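Local coordinates for isoflavone reductase (Medicago sativa, PDB 2GAS), which reduces achiral isoflavones to chiral isoflavanones with NADPH, giving the penultimate intermediate of the phytoalexin (-)-medicarpin in alfalfa, at residues Val139-Ala142 against Thr148-Cys151. Numbering follows the deposited sequence.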
loop_
_atom_site.group_PDB
_atom_site.type_symbol
_atom_site.label_atom_id
_atom_site.label_comp_id
_atom_site.label_asym_id
_atom_site.label_seq_id
_atom_site.Cartn_x
_atom_site.Cartn_y
_atom_site.Cartn_z
ATOM N N VAL A 139 19.140 -2.103 -1.687
ATOM C CA VAL A 139 19.605 -2.864 -2.846
ATOM C C VAL A 139 19.311 -2.072 -4.116
ATOM O O VAL A 139 20.168 -1.921 -4.983
ATOM C CB VAL A 139 18.904 -4.232 -2.949
ATOM C CG1 VAL A 139 19.338 -4.939 -4.230
ATOM C CG2 VAL A 139 19.245 -5.086 -1.737
ATOM N N ILE A 140 18.081 -1.572 -4.214
ATOM C CA ILE A 140 17.651 -0.780 -5.360
ATOM C C ILE A 140 18.558 0.436 -5.562
ATOM O O ILE A 140 18.996 0.724 -6.677
ATOM C CB ILE A 140 16.196 -0.299 -5.154
ATOM C CG1 ILE A 140 15.248 -1.497 -5.201
ATOM C CG2 ILE A 140 15.834 0.754 -6.198
ATOM C CD1 ILE A 140 13.826 -1.159 -4.790
ATOM N N GLU A 141 18.838 1.149 -4.479
ATOM C CA GLU A 141 19.687 2.328 -4.550
ATOM C C GLU A 141 21.122 1.973 -4.921
ATOM O O GLU A 141 21.744 2.652 -5.737
ATOM C CB GLU A 141 19.628 3.071 -3.219
ATOM C CG GLU A 141 18.223 3.590 -2.932
ATOM C CD GLU A 141 17.982 3.900 -1.470
ATOM O OE1 GLU A 141 16.813 4.138 -1.100
ATOM O OE2 GLU A 141 18.953 3.903 -0.688
ATOM N N ALA A 142 21.639 0.904 -4.332
ATOM C CA ALA A 142 23.002 0.479 -4.629
ATOM C C ALA A 142 23.139 0.070 -6.100
ATOM O O ALA A 142 24.139 0.387 -6.752
ATOM C CB ALA A 142 23.392 -0.684 -3.715
ATOM N N THR A 148 10.777 4.630 -7.257
ATOM C CA THR A 148 9.759 5.454 -6.613
ATOM C C THR A 148 9.175 4.569 -5.517
ATOM O O THR A 148 8.764 3.435 -5.778
ATOM C CB THR A 148 8.626 5.902 -7.552
ATOM O OG1 THR A 148 9.157 6.759 -8.570
ATOM C CG2 THR A 148 7.566 6.685 -6.755
ATOM N N TYR A 149 9.181 5.073 -4.288
ATOM C CA TYR A 149 8.642 4.337 -3.146
ATOM C C TYR A 149 7.277 4.943 -2.864
ATOM O O TYR A 149 7.183 6.098 -2.459
ATOM C CB TYR A 149 9.546 4.512 -1.925
ATOM C CG TYR A 149 10.983 4.095 -2.151
ATOM C CD1 TYR A 149 12.023 4.774 -1.525
ATOM C CD2 TYR A 149 11.299 3.008 -2.971
ATOM C CE1 TYR A 149 13.352 4.384 -1.708
ATOM C CE2 TYR A 149 12.621 2.610 -3.157
ATOM C CZ TYR A 149 13.636 3.301 -2.523
ATOM O OH TYR A 149 14.943 2.904 -2.706
ATOM N N LEU A 150 6.224 4.164 -3.086
ATOM C CA LEU A 150 4.861 4.655 -2.887
ATOM C C LEU A 150 4.421 4.371 -1.453
ATOM O O LEU A 150 4.072 3.249 -1.105
ATOM C CB LEU A 150 3.924 3.982 -3.896
ATOM C CG LEU A 150 2.557 4.605 -4.223
ATOM C CD1 LEU A 150 1.684 4.655 -2.974
ATOM C CD2 LEU A 150 2.748 5.996 -4.795
ATOM N N CYS A 151 4.462 5.405 -0.619
ATOM C CA CYS A 151 4.095 5.282 0.787
ATOM C C CYS A 151 2.684 5.827 0.976
ATOM O O CYS A 151 2.489 7.023 1.208
ATOM C CB CYS A 151 5.104 6.057 1.637
ATOM S SG CYS A 151 6.823 5.565 1.294
#
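Tyr149 reaches from its strand to helix 126-143 and lays the phenol end of its ring beside Glu141 and Ile140. The two elements follow each other in the Rossmann-type NADP(H) fold of the NmrA family: the helix carrying Lys133, the probable proton acceptor, turns through a short loop into strand 148-151, which runs parallel to strand 210-213, with backbone bonds from Tyr149 and Cys151 to Val212, while Thr148 bonds to Phe108 of strand 107-109 and so places it beside the main parallel sheet. It is an instructive case of a helix and the strand after it being tied by one polar bond at the end of a long aromatic side chain, since the nearest CA atoms, those of Ile140 and Thr148, are still 10.1 Å apart.

The bond runs from Tyr149 OH, as donor, to Glu141 OE1 at 2.8 Å. OE1 lies at the ring's edge and in its plane, whereas the hydroxyl meets the carboxylate on its anti side, 25° out of the carboxylate plane; the two flat groups are turned 41° against each other. Glu141 sets out along the helix flank, and its chain, extended beyond CG (chi2 160°), carries the carboxylate across to the hydroxyl. CG itself passes 3.4 Å from Tyr149 OH. The other oxygen, OE2, is in a salt bridge with Arg138, which probably favours the charged carboxylate. A glutamine here would probably forfeit that salt bridge, leaving Arg138 without this acidic mate.

Ile140 adds a looser apolar touch, packing also on Pro110 and Phe108, while the tyrosine ring stacks with Tyr147 and touches Arg137, thought to bind NADP(+). Near the ring plane, Ile140 CD1 comes to 4.3 Å from Tyr149 CE2.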